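Phospholethanolamine N-methyltransferase 2 (Haemonchus contortus, PDB 4KRI) probably catalyses the S-adenosylmethionine-dependent methylation of phosphomonomethylethanolamine on the nematode route to phosphocholine. Local coordinates at residues Q354-A359 against I365-E370; L73-E76 against E81-D84; E7-E12 against E143-V148; K110-M115 against A261-H266. All blocks are in the same frame, centred on the assembly; numbering follows the deposited sequence.

Contact 1 stands apart from the other three. It packs a helix on a strand of the C-terminal methyltransferase fold, its centre about 50 Å from that of contact 2, on the opposite side of the chain's centre. Contacts 2, 3 and 4 lie closer together, with centres about 18 to 22 Å apart. Contacts 3 and 4 touch, OE2 of Glu-143 lying 3.3 Å from CD2 of Leu-262, whereas the nearest atoms of contacts 2 and 4 stay about 6 Å apart. Contact 4 ties the N-terminal part to the methyltransferase domain, and the side chain of Met-115, on its N-terminal side, is about 12 Å from the bound S-adenosylhomocysteine.

Contact 1: Q354-A359 against I365-E370; sequences QIEEIA and IDIEVE
Glu-356 and Ala-359 of helix 352-362 lie against Ile-367 and Val-369 of strand 367-371, a helix-then-strand unit of the Rossmann-like methyltransferase fold. The two short segments run nearly antiparallel at 167°, their axes 9.5 Å apart, and the strand continues the sheet through backbone bonds to strand 422-430. Glu-356 can be followed outward. From CB, chi1 (-170°) sets CG anti to the backbone N, and the chain then runs extended along the border of the contact. CG meets the CG2 branch of Ile-367 at 3.9 Å, the two side chains crossing at a slant. At the tip the carboxylate divides its tasks: OE1 brushes CG2 of Val-369 at 4.0 Å, a van der Waals touch with the side chains at about a right angle, while OE2 turns to a salt bridge with Lys-360, one turn further along the same helix. The glutamate thus rests one methylene, CG, against Ile-367 and keeps its charge paired at the edge of the contact. Ala-359 faces the strand and is buried, also touching Phe-309 of helix 305-315 and Phe-427 of strand 422-430. Ile-367 reaches it with its other branch: CG1 is anti to the carbonyl carbon, with chi2 extended (164°) carrying CD1 on to 3.8 Å from CB of Ala-359.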
loop_
_atom_site.group_PDB
_atom_site.type_symbol
_atom_site.label_atom_id
_atom_site.label_comp_id
_atom_site.label_asym_id
_atom_site.label_seq_id
_atom_site.Cartn_x
_atom_site.Cartn_y
_atom_site.Cartn_z
ATOM N N GLN A 354 -17.534 18.799 -5.097
ATOM C CA GLN A 354 -16.370 18.970 -4.241
ATOM C C GLN A 354 -15.105 18.448 -4.903
ATOM O O GLN A 354 -14.042 19.070 -4.822
ATOM C CB GLN A 354 -16.614 18.295 -2.891
ATOM C CG GLN A 354 -17.631 19.055 -2.042
ATOM C CD GLN A 354 -18.069 18.277 -0.823
ATOM O OE1 GLN A 354 -18.338 17.078 -0.899
ATOM N NE2 GLN A 354 -18.135 18.953 0.312
ATOM N N ILE A 355 -15.223 17.293 -5.548
ATOM C CA ILE A 355 -14.097 16.704 -6.259
ATOM C C ILE A 355 -13.632 17.634 -7.372
ATOM O O ILE A 355 -12.434 17.878 -7.530
ATOM C CB ILE A 355 -14.473 15.324 -6.818
ATOM C CG1 ILE A 355 -14.744 14.366 -5.659
ATOM C CG2 ILE A 355 -13.349 14.774 -7.686
ATOM C CD1 ILE A 355 -13.511 14.132 -4.779
ATOM N N GLU A 356 -14.576 18.199 -8.122
ATOM C CA GLU A 356 -14.187 19.101 -9.206
ATOM C C GLU A 356 -13.490 20.365 -8.680
ATOM O O GLU A 356 -12.513 20.819 -9.270
ATOM C CB GLU A 356 -15.383 19.469 -10.087
ATOM C CG GLU A 356 -14.981 20.201 -11.365
ATOM C CD GLU A 356 -16.138 20.371 -12.334
ATOM O OE1 GLU A 356 -17.227 19.810 -12.074
ATOM O OE2 GLU A 356 -15.957 21.065 -13.359
ATOM N N GLU A 357 -13.990 20.915 -7.572
ATOM C CA GLU A 357 -13.379 22.090 -6.938
ATOM C C GLU A 357 -11.921 21.830 -6.577
ATOM O O GLU A 357 -11.033 22.645 -6.861
ATOM C CB GLU A 357 -14.143 22.467 -5.657
ATOM C CG GLU A 357 -15.504 23.103 -5.858
ATOM C CD GLU A 357 -16.321 23.130 -4.570
ATOM O OE1 GLU A 357 -15.815 22.673 -3.517
ATOM O OE2 GLU A 357 -17.476 23.594 -4.607
ATOM N N ILE A 358 -11.679 20.686 -5.943
ATOM C CA ILE A 358 -10.332 20.316 -5.526
ATOM C C ILE A 358 -9.426 20.097 -6.735
ATOM O O ILE A 358 -8.269 20.524 -6.748
ATOM C CB ILE A 358 -10.364 19.077 -4.614
ATOM C CG1 ILE A 358 -11.126 19.413 -3.327
ATOM C CG2 ILE A 358 -8.953 18.613 -4.289
ATOM C CD1 ILE A 358 -11.528 18.197 -2.514
ATOM N N ALA A 359 -9.962 19.467 -7.773
ATOM C CA ALA A 359 -9.150 19.181 -8.953
ATOM C C ALA A 359 -8.754 20.469 -9.668
ATOM O O ALA A 359 -7.625 20.590 -10.154
ATOM C CB ALA A 359 -9.884 18.241 -9.897
ATOM N N ILE A 365 -6.642 19.958 -15.669
ATOM C CA ILE A 365 -7.493 20.467 -16.749
ATOM C C ILE A 365 -8.281 19.306 -17.360
ATOM O O ILE A 365 -8.095 18.161 -16.955
ATOM C CB ILE A 365 -6.671 21.172 -17.853
ATOM C CG1 ILE A 365 -5.607 20.232 -18.420
ATOM C CG2 ILE A 365 -6.004 22.414 -17.308
ATOM C CD1 ILE A 365 -4.975 20.710 -19.744
ATOM N N ASP A 366 -9.154 19.599 -18.326
ATOM C CA ASP A 366 -9.964 18.562 -18.978
ATOM C C ASP A 366 -10.650 17.655 -17.963
ATOM O O ASP A 366 -10.582 16.427 -18.066
ATOM C CB ASP A 366 -9.111 17.714 -19.928
ATOM C CG ASP A 366 -8.492 18.531 -21.039
ATOM O OD1 ASP A 366 -9.008 19.631 -21.331
ATOM O OD2 ASP A 366 -7.492 18.065 -21.621
ATOM N N ILE A 367 -11.302 18.264 -16.977
ATOM C CA ILE A 367 -11.946 17.505 -15.907
ATOM C C ILE A 367 -13.267 16.880 -16.355
ATOM O O ILE A 367 -14.148 17.566 -16.880
ATOM C CB ILE A 367 -12.196 18.402 -14.676
ATOM C CG1 ILE A 367 -10.849 18.829 -14.068
ATOM C CG2 ILE A 367 -13.068 17.690 -13.651
ATOM C CD1 ILE A 367 -10.949 20.013 -13.098
ATOM N N GLU A 368 -13.391 15.572 -16.154
ATOM C CA GLU A 368 -14.642 14.855 -16.392
ATOM C C GLU A 368 -15.153 14.282 -15.074
ATOM O O GLU A 368 -14.398 13.626 -14.345
ATOM C CB GLU A 368 -14.407 13.717 -17.391
ATOM C CG GLU A 368 -15.648 12.860 -17.659
ATOM C CD GLU A 368 -15.368 11.663 -18.559
ATOM O OE1 GLU A 368 -14.221 11.525 -19.044
ATOM O OE2 GLU A 368 -16.301 10.857 -18.777
ATOM N N VAL A 369 -16.422 14.529 -14.756
ATOM C CA VAL A 369 -17.029 13.876 -13.602
ATOM C C VAL A 369 -18.325 13.192 -14.018
ATOM O O VAL A 369 -19.041 13.678 -14.902
ATOM C CB VAL A 369 -17.309 14.852 -12.439
ATOM C CG1 VAL A 369 -16.007 15.303 -11.793
ATOM C CG2 VAL A 369 -18.140 16.059 -12.919
ATOM N N GLU A 370 -18.625 12.065 -13.383
ATOM C CA GLU A 370 -19.871 11.360 -13.672
ATOM C C GLU A 370 -20.477 10.677 -12.463
ATOM O O GLU A 370 -19.773 10.062 -11.672
ATOM C CB GLU A 370 -19.661 10.322 -14.775
ATOM C CG GLU A 370 -20.917 9.510 -15.068
ATOM C CD GLU A 370 -20.840 8.757 -16.380
ATOM O OE1 GLU A 370 -20.382 9.353 -17.379
ATOM O OE2 GLU A 370 -21.251 7.576 -16.413
#

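Contact 2: L73-E76 against E81-D84; sequences LDEE and EKLD
Glu-75 and Lys-82 supply the charged part of this contact, in which the loop after strand 64-70 folds back on the start of helix 80-93. It is a strand-to-helix connection of the N-terminal domain, where strand 64-70 pairs in parallel with strands 25-29 and 98-105. The two side chains, both extended beyond CG, run obliquely to each other on the exposed side. The salt bridge joins NZ of Lys-82 to OE1 of Glu-75 at 3.1 Å, and its hydrogen bond is weak. The lysine's CD also lies 3.7 Å from the same OE1 of Glu-75.

A water makes the second polar link. It donates one hydrogen to OE2 of Glu-76 at 2.9 Å and the other to the backbone O of Lys-82 at 2.7 Å, so an acidic side chain and a helix carbonyl, both acceptors, are joined without facing each other directly. CG of Glu-76 lies 3.5 Å from O of Lys-82, and beyond it the bend at chi2 (69°) turns the carboxylate to the water.

Close packing completes the contact. The backbones come within 4.5 Å between CA of Glu-76 and CA of Leu-83. CB of Leu-83 rests 3.4 Å from the backbone O of Glu-76, and its CD1 reaches CB of Glu-76 at 4.0 Å. Leu-83 also touches Leu-118, Tyr-121 and Phe-122, which packs helix 80-93 against helix 114-124.

Lys-82 thus serves two glutamates by different ends: its ammonium probably offsets the charge of Glu-75, while its carbonyl is linked to the carboxylate of Glu-76 through water.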
loop_
_atom_site.group_PDB
_atom_site.type_symbol
_atom_site.label_atom_id
_atom_site.label_comp_id
_atom_site.label_asym_id
_atom_site.label_seq_id
_atom_site.Cartn_x
_atom_site.Cartn_y
_atom_site.Cartn_z
ATOM N N LEU A 73 19.141 -11.253 8.810
ATOM C CA LEU A 73 18.154 -11.716 9.781
ATOM C C LEU A 73 17.558 -13.096 9.504
ATOM O O LEU A 73 16.436 -13.362 9.929
ATOM C CB LEU A 73 17.011 -10.705 9.901
ATOM C CG LEU A 73 17.394 -9.293 10.335
ATOM C CD1 LEU A 73 16.150 -8.516 10.740
ATOM C CD2 LEU A 73 18.398 -9.340 11.470
ATOM N N ASP A 74 18.289 -13.960 8.803
ATOM C CA ASP A 74 17.787 -15.310 8.505
ATOM C C ASP A 74 17.348 -16.052 9.767
ATOM O O ASP A 74 16.312 -16.710 9.788
ATOM C CB ASP A 74 18.858 -16.144 7.797
ATOM C CG ASP A 74 19.265 -15.568 6.459
ATOM O OD1 ASP A 74 18.610 -14.609 5.999
ATOM O OD2 ASP A 74 20.238 -16.086 5.866
ATOM N N GLU A 75 18.147 -15.949 10.823
ATOM C CA GLU A 75 17.810 -16.595 12.086
ATOM C C GLU A 75 16.670 -15.886 12.804
ATOM O O GLU A 75 15.745 -16.529 13.304
ATOM C CB GLU A 75 19.026 -16.637 13.007
ATOM C CG GLU A 75 20.003 -17.756 12.716
ATOM C CD GLU A 75 20.975 -17.949 13.855
ATOM O OE1 GLU A 75 21.128 -17.007 14.663
ATOM O OE2 GLU A 75 21.576 -19.039 13.951
ATOM N N GLU A 76 16.746 -14.557 12.854
ATOM C CA GLU A 76 15.773 -13.749 13.594
ATOM C C GLU A 76 14.337 -13.901 13.111
ATOM O O GLU A 76 13.405 -13.903 13.916
ATOM C CB GLU A 76 16.165 -12.267 13.558
ATOM C CG GLU A 76 17.334 -11.888 14.464
ATOM C CD GLU A 76 18.676 -12.462 14.008
ATOM O OE1 GLU A 76 18.786 -12.934 12.853
ATOM O OE2 GLU A 76 19.635 -12.437 14.810
ATOM N N GLU A 81 12.640 -14.501 20.042
ATOM C CA GLU A 81 13.575 -14.042 21.067
ATOM C C GLU A 81 14.806 -13.396 20.434
ATOM O O GLU A 81 15.266 -12.350 20.895
ATOM C CB GLU A 81 13.965 -15.181 22.018
ATOM C CG GLU A 81 13.104 -15.243 23.278
ATOM C CD GLU A 81 13.143 -16.600 23.963
ATOM O OE1 GLU A 81 12.180 -16.920 24.696
ATOM O OE2 GLU A 81 14.131 -17.345 23.773
ATOM N N LYS A 82 15.330 -14.014 19.376
ATOM C CA LYS A 82 16.422 -13.409 18.616
ATOM C C LYS A 82 15.976 -12.135 17.908
ATOM O O LYS A 82 16.730 -11.162 17.847
ATOM C CB LYS A 82 17.002 -14.385 17.593
ATOM C CG LYS A 82 17.723 -15.578 18.211
ATOM C CD LYS A 82 18.460 -16.370 17.150
ATOM C CE LYS A 82 19.040 -17.652 17.732
ATOM N NZ LYS A 82 19.361 -18.638 16.659
ATOM N N LEU A 83 14.762 -12.141 17.362
ATOM C CA LEU A 83 14.230 -10.952 16.696
ATOM C C LEU A 83 14.085 -9.809 17.701
ATOM O O LEU A 83 14.399 -8.662 17.392
ATOM C CB LEU A 83 12.891 -11.253 16.009
ATOM C CG LEU A 83 12.264 -10.121 15.182
ATOM C CD1 LEU A 83 13.165 -9.715 14.037
ATOM C CD2 LEU A 83 10.904 -10.520 14.650
ATOM N N ASP A 84 13.640 -10.125 18.912
ATOM C CA ASP A 84 13.493 -9.097 19.944
ATOM C C ASP A 84 14.840 -8.472 20.314
ATOM O O ASP A 84 14.932 -7.262 20.540
ATOM C CB ASP A 84 12.846 -9.677 21.202
ATOM C CG ASP A 84 11.383 -10.005 21.014
ATOM O OD1 ASP A 84 10.753 -9.479 20.072
ATOM O OD2 ASP A 84 10.859 -10.788 21.831
HETATM O O HOH W 1 19.349 -11.193 17.396
#

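Contact 3: E7-E12 against E143-V148; sequences ERQLIE and EVLDSV
The first turn of helix 145-151, entered straight from strand 132-143, is gripped by the side-chain amide of Gln-9 from helix 5-18. Val-144 occupies the N-cap position, where its aliphatic side chain can offer no acceptor; OE1 of Gln-9 takes the first amide of the helix instead. The bond from N of Leu-145 to OE1 of Gln-9 is 2.9 Å long and nearly straight, 171° at the hydrogen, and it arrives in the carbonyl plane on a lone pair. The other half of the amide works in the reverse sense: NE2 of Gln-9 donates to the backbone O of Glu-143, also at 2.9 Å, with this acceptor close to the amide plane of Gln-9 but the donor tilted 25° from the carbonyl plane of Glu-143. The two bonds bracket Val-144, whose CA lies 3.5 Å from OE1 of Gln-9.

An extended chain, with CG anti to the backbone N (chi1 -168°), carries the amide from helix 5-18 to this corner, and Leu-145 crosses it at about a right angle, CG 3.9 Å from NE2 of Gln-9. A water donates to OE1 of Gln-9 at 2.7 Å and accepts from N of Asp-146, passing the link on to the next amide of the turn. Glu-143 turns its side chain away, OE1 accepting from N of Tyr-275 in strand 273-277.

With one end donating and the other accepting, the amide of Gln-9 has its flip fixed; its oxygen, facing two N-terminal amides directly and through water, is probably polarised by the helix start.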
loop_
_atom_site.group_PDB
_atom_site.type_symbol
_atom_site.label_atom_id
_atom_site.label_comp_id
_atom_site.label_asym_id
_atom_site.label_seq_id
_atom_site.Cartn_x
_atom_site.Cartn_y
_atom_site.Cartn_z
ATOM N N GLU A 7 21.978 -2.286 -3.755
ATOM C CA GLU A 7 22.468 -1.327 -2.770
ATOM C C GLU A 7 22.051 0.095 -3.121
ATOM O O GLU A 7 21.772 0.902 -2.231
ATOM C CB GLU A 7 23.986 -1.433 -2.596
ATOM C CG GLU A 7 24.418 -2.634 -1.778
ATOM C CD GLU A 7 24.347 -3.937 -2.541
ATOM O OE1 GLU A 7 24.585 -3.927 -3.765
ATOM O OE2 GLU A 7 24.065 -4.979 -1.913
ATOM N N ARG A 8 21.994 0.408 -4.414
ATOM C CA ARG A 8 21.522 1.727 -4.805
ATOM C C ARG A 8 20.068 1.923 -4.403
ATOM O O ARG A 8 19.694 3.001 -3.943
ATOM C CB ARG A 8 21.746 1.986 -6.296
ATOM C CG ARG A 8 23.234 2.217 -6.601
ATOM C CD ARG A 8 23.469 2.653 -8.023
ATOM N NE ARG A 8 22.784 3.902 -8.336
ATOM C CZ ARG A 8 23.333 5.111 -8.248
ATOM N NH1 ARG A 8 24.594 5.257 -7.841
ATOM N NH2 ARG A 8 22.620 6.179 -8.574
ATOM N N GLN A 9 19.256 0.877 -4.535
ATOM C CA GLN A 9 17.859 0.995 -4.133
ATOM C C GLN A 9 17.714 1.157 -2.612
ATOM O O GLN A 9 16.848 1.906 -2.148
ATOM C CB GLN A 9 17.029 -0.200 -4.645
ATOM C CG GLN A 9 15.538 0.032 -4.493
ATOM C CD GLN A 9 14.681 -1.189 -4.783
ATOM O OE1 GLN A 9 15.162 -2.213 -5.284
ATOM N NE2 GLN A 9 13.395 -1.084 -4.462
ATOM N N LEU A 10 18.565 0.477 -1.837
ATOM C CA LEU A 10 18.515 0.620 -0.381
ATOM C C LEU A 10 18.760 2.072 0.015
ATOM O O LEU A 10 18.080 2.604 0.898
ATOM C CB LEU A 10 19.538 -0.286 0.316
ATOM C CG LEU A 10 19.289 -1.783 0.169
ATOM C CD1 LEU A 10 20.274 -2.564 1.013
ATOM C CD2 LEU A 10 17.868 -2.110 0.570
ATOM N N ILE A 11 19.726 2.709 -0.644
ATOM C CA ILE A 11 20.046 4.105 -0.342
ATOM C C ILE A 11 18.955 5.043 -0.848
ATOM O O ILE A 11 18.668 6.068 -0.217
ATOM C CB ILE A 11 21.439 4.503 -0.905
ATOM C CG1 ILE A 11 22.526 3.627 -0.286
ATOM C CG2 ILE A 11 21.747 5.972 -0.648
ATOM C CD1 ILE A 11 22.385 3.475 1.201
ATOM N N GLU A 12 18.316 4.695 -1.963
ATOM C CA GLU A 12 17.173 5.491 -2.418
ATOM C C GLU A 12 16.040 5.466 -1.390
ATOM O O GLU A 12 15.406 6.493 -1.139
ATOM C CB GLU A 12 16.666 5.012 -3.788
ATOM C CG GLU A 12 17.629 5.326 -4.927
ATOM C CD GLU A 12 17.407 4.428 -6.138
ATOM O OE1 GLU A 12 16.488 3.581 -6.090
ATOM O OE2 GLU A 12 18.149 4.580 -7.130
ATOM N N GLU A 143 9.567 -3.747 -2.633
ATOM C CA GLU A 143 10.251 -4.918 -3.179
ATOM C C GLU A 143 11.614 -4.518 -3.705
ATOM O O GLU A 143 11.766 -3.432 -4.279
ATOM C CB GLU A 143 9.458 -5.513 -4.345
ATOM C CG GLU A 143 8.071 -6.012 -3.983
ATOM C CD GLU A 143 7.322 -6.509 -5.208
ATOM O OE1 GLU A 143 6.973 -5.664 -6.050
ATOM O OE2 GLU A 143 7.113 -7.738 -5.366
ATOM N N VAL A 144 12.596 -5.406 -3.535
ATOM C CA VAL A 144 13.880 -5.242 -4.195
ATOM C C VAL A 144 13.678 -5.488 -5.687
ATOM O O VAL A 144 13.315 -6.594 -6.097
ATOM C CB VAL A 144 14.924 -6.250 -3.670
ATOM C CG1 VAL A 144 16.265 -6.057 -4.395
ATOM C CG2 VAL A 144 15.097 -6.069 -2.183
ATOM N N LEU A 145 13.880 -4.461 -6.504
ATOM C CA LEU A 145 13.494 -4.557 -7.915
ATOM C C LEU A 145 14.441 -5.454 -8.712
ATOM O O LEU A 145 14.020 -6.138 -9.655
ATOM C CB LEU A 145 13.366 -3.158 -8.543
ATOM C CG LEU A 145 12.200 -2.362 -7.954
ATOM C CD1 LEU A 145 12.212 -0.927 -8.454
ATOM C CD2 LEU A 145 10.880 -3.029 -8.293
ATOM N N ASP A 146 15.712 -5.475 -8.325
ATOM C CA ASP A 146 16.668 -6.352 -8.971
ATOM C C ASP A 146 16.153 -7.778 -8.889
ATOM O O ASP A 146 16.300 -8.563 -9.825
ATOM C CB ASP A 146 18.014 -6.245 -8.262
ATOM C CG ASP A 146 19.108 -6.944 -8.996
ATOM O OD1 ASP A 146 19.631 -6.360 -9.976
ATOM O OD2 ASP A 146 19.458 -8.080 -8.590
ATOM N N SER A 147 15.545 -8.115 -7.764
ATOM C CA SER A 147 15.123 -9.498 -7.558
ATOM C C SER A 147 13.923 -9.840 -8.433
ATOM O O SER A 147 13.797 -10.968 -8.900
ATOM C CB SER A 147 14.810 -9.737 -6.079
ATOM O OG SER A 147 15.998 -9.590 -5.324
ATOM N N VAL A 148 13.051 -8.860 -8.669
ATOM C CA VAL A 148 11.935 -9.083 -9.579
ATOM C C VAL A 148 12.431 -9.325 -10.998
ATOM O O VAL A 148 12.020 -10.285 -11.674
ATOM C CB VAL A 148 10.977 -7.868 -9.594
ATOM C CG1 VAL A 148 9.903 -8.073 -10.666
ATOM C CG2 VAL A 148 10.321 -7.682 -8.215
HETATM O O HOH W 2 17.001 -2.988 -7.084
#

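Contact 4: K110-M115 against A261-H266; sequences KEMKKM and ALERVH
Met-112 lays its bent side chain over the extended side chain of Glu-263 on helix 255-268. Its CG sits almost directly above the carboxylate face, 3.4 Å from CD of Glu-263. The twist at chi3 (-53°) helps curl the thioether back. CE then lies 3.6 Å from CA of Glu-263, and the methionine spans the glutamate from backbone to carboxylate.

Met-112 belongs to the type I beta turn, Glu-111 to Lys-114, that leads into helix 114-124. This turn is part of the N-terminal region and helix 255-268 of the methyltransferase domain, and the contact joins the two. Further inside, CE of Met-115 meets CD1 of Leu-262 at 3.6 Å, their side chains at about a right angle; both also pack on Phe-157 of strand 156-166.

Lys-113 points away at its base, yet its end curves back, with NZ 4.3 Å from OE1 of Glu-263, beyond a salt bridge. A water donates to OE1 of Glu-263 at 2.7 Å and lies against the ammonium at a doubtfully short distance. OE2 of Glu-263 pairs with Lys-267 of its own helix.

That salt bridge, with Lys-113 nearby, probably keeps the carboxylate ionised although a methionine lies across its face.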
loop_
_atom_site.group_PDB
_atom_site.type_symbol
_atom_site.label_atom_id
_atom_site.label_comp_id
_atom_site.label_asym_id
_atom_site.label_seq_id
_atom_site.Cartn_x
_atom_site.Cartn_y
_atom_site.Cartn_z
ATOM N N LYS A 110 8.150 -20.055 3.364
ATOM C CA LYS A 110 6.921 -20.577 2.783
ATOM C C LYS A 110 5.679 -19.789 3.222
ATOM O O LYS A 110 4.803 -19.499 2.406
ATOM C CB LYS A 110 6.784 -22.063 3.120
ATOM C CG LYS A 110 8.083 -22.839 2.966
ATOM C CD LYS A 110 7.839 -24.304 2.624
ATOM C CE LYS A 110 8.966 -25.194 3.152
ATOM N NZ LYS A 110 10.316 -24.801 2.655
ATOM N N GLU A 111 5.619 -19.420 4.500
ATOM C CA GLU A 111 4.501 -18.629 5.024
ATOM C C GLU A 111 4.334 -17.312 4.256
ATOM O O GLU A 111 5.182 -16.420 4.331
ATOM C CB GLU A 111 4.685 -18.356 6.525
ATOM C CG GLU A 111 4.656 -19.609 7.414
ATOM C CD GLU A 111 5.917 -20.470 7.302
ATOM O OE1 GLU A 111 6.948 -19.977 6.787
ATOM O OE2 GLU A 111 5.876 -21.645 7.733
ATOM N N MET A 112 3.243 -17.193 3.506
ATOM C CA MET A 112 3.057 -16.032 2.643
ATOM C C MET A 112 2.739 -14.744 3.395
ATOM O O MET A 112 3.002 -13.648 2.891
ATOM C CB MET A 112 1.988 -16.305 1.578
ATOM C CG MET A 112 2.417 -17.293 0.495
ATOM S SD MET A 112 4.084 -17.017 -0.167
ATOM C CE MET A 112 3.976 -15.287 -0.622
ATOM N N LYS A 113 2.170 -14.867 4.591
ATOM C CA LYS A 113 1.837 -13.685 5.379
ATOM C C LYS A 113 3.049 -13.163 6.143
ATOM O O LYS A 113 2.917 -12.223 6.924
ATOM C CB LYS A 113 0.713 -13.975 6.382
ATOM C CG LYS A 113 -0.549 -14.575 5.798
ATOM C CD LYS A 113 -1.154 -13.688 4.732
ATOM C CE LYS A 113 -2.417 -14.325 4.173
ATOM N NZ LYS A 113 -2.709 -13.830 2.803
ATOM N N LYS A 114 4.215 -13.773 5.936
ATOM C CA LYS A 114 5.407 -13.407 6.707
ATOM C C LYS A 114 5.730 -11.915 6.651
ATOM O O LYS A 114 6.038 -11.297 7.674
ATOM C CB LYS A 114 6.622 -14.203 6.255
ATOM C CG LYS A 114 7.781 -14.100 7.233
ATOM C CD LYS A 114 7.415 -14.752 8.573
ATOM C CE LYS A 114 8.544 -14.626 9.593
ATOM N NZ LYS A 114 8.236 -15.290 10.900
ATOM N N MET A 115 5.664 -11.324 5.464
ATOM C CA MET A 115 5.946 -9.894 5.349
ATOM C C MET A 115 4.996 -9.098 6.237
ATOM O O MET A 115 5.412 -8.174 6.940
ATOM C CB MET A 115 5.834 -9.436 3.891
ATOM C CG MET A 115 6.129 -7.957 3.668
ATOM S SD MET A 115 4.700 -6.888 3.970
ATOM C CE MET A 115 3.682 -7.258 2.541
ATOM N N ALA A 261 -1.836 -9.866 -2.902
ATOM C CA ALA A 261 -1.356 -9.414 -4.200
ATOM C C ALA A 261 0.050 -9.952 -4.488
ATOM O O ALA A 261 0.329 -10.425 -5.590
ATOM C CB ALA A 261 -1.384 -7.877 -4.273
ATOM N N LEU A 262 0.924 -9.889 -3.481
ATOM C CA LEU A 262 2.308 -10.277 -3.617
ATOM C C LEU A 262 2.428 -11.769 -3.797
ATOM O O LEU A 262 3.187 -12.217 -4.650
ATOM C CB LEU A 262 3.122 -9.813 -2.401
ATOM C CG LEU A 262 3.424 -8.315 -2.406
ATOM C CD1 LEU A 262 3.732 -7.835 -1.006
ATOM C CD2 LEU A 262 4.618 -8.057 -3.304
ATOM N N GLU A 263 1.662 -12.536 -3.018
ATOM C CA GLU A 263 1.696 -13.995 -3.131
ATOM C C GLU A 263 1.318 -14.396 -4.543
ATOM O O GLU A 263 1.937 -15.284 -5.147
ATOM C CB GLU A 263 0.694 -14.613 -2.157
ATOM C CG GLU A 263 0.535 -16.116 -2.303
ATOM C CD GLU A 263 -0.456 -16.696 -1.312
ATOM O OE1 GLU A 263 -0.906 -15.957 -0.409
ATOM O OE2 GLU A 263 -0.784 -17.894 -1.436
ATOM N N ARG A 264 0.306 -13.720 -5.071
ATOM C CA ARG A 264 -0.238 -14.092 -6.369
ATOM C C ARG A 264 0.661 -13.705 -7.536
ATOM O O ARG A 264 0.823 -14.475 -8.476
ATOM C CB ARG A 264 -1.668 -13.583 -6.518
ATOM C CG ARG A 264 -2.620 -14.363 -5.625
ATOM C CD ARG A 264 -4.040 -13.860 -5.691
ATOM N NE ARG A 264 -4.841 -14.496 -4.647
ATOM C CZ ARG A 264 -6.146 -14.315 -4.485
ATOM N NH1 ARG A 264 -6.822 -13.528 -5.309
ATOM N NH2 ARG A 264 -6.779 -14.940 -3.498
ATOM N N VAL A 265 1.281 -12.537 -7.473
ATOM C CA VAL A 265 2.188 -12.184 -8.555
ATOM C C VAL A 265 3.481 -12.999 -8.483
ATOM O O VAL A 265 4.047 -13.348 -9.520
ATOM C CB VAL A 265 2.468 -10.656 -8.643
ATOM C CG1 VAL A 265 3.345 -10.202 -7.485
ATOM C CG2 VAL A 265 3.145 -10.328 -9.988
ATOM N N HIS A 266 3.940 -13.337 -7.275
ATOM C CA HIS A 266 5.143 -14.148 -7.141
ATOM C C HIS A 266 4.928 -15.547 -7.729
ATOM O O HIS A 266 5.831 -16.143 -8.318
ATOM C CB HIS A 266 5.571 -14.245 -5.669
ATOM C CG HIS A 266 6.808 -15.046 -5.444
ATOM N ND1 HIS A 266 8.078 -14.534 -5.618
ATOM C CD2 HIS A 266 6.977 -16.334 -5.049
ATOM C CE1 HIS A 266 8.971 -15.468 -5.342
ATOM N NE2 HIS A 266 8.329 -16.567 -4.990
HETATM O O HOH W 3 -0.478 -14.286 1.657
#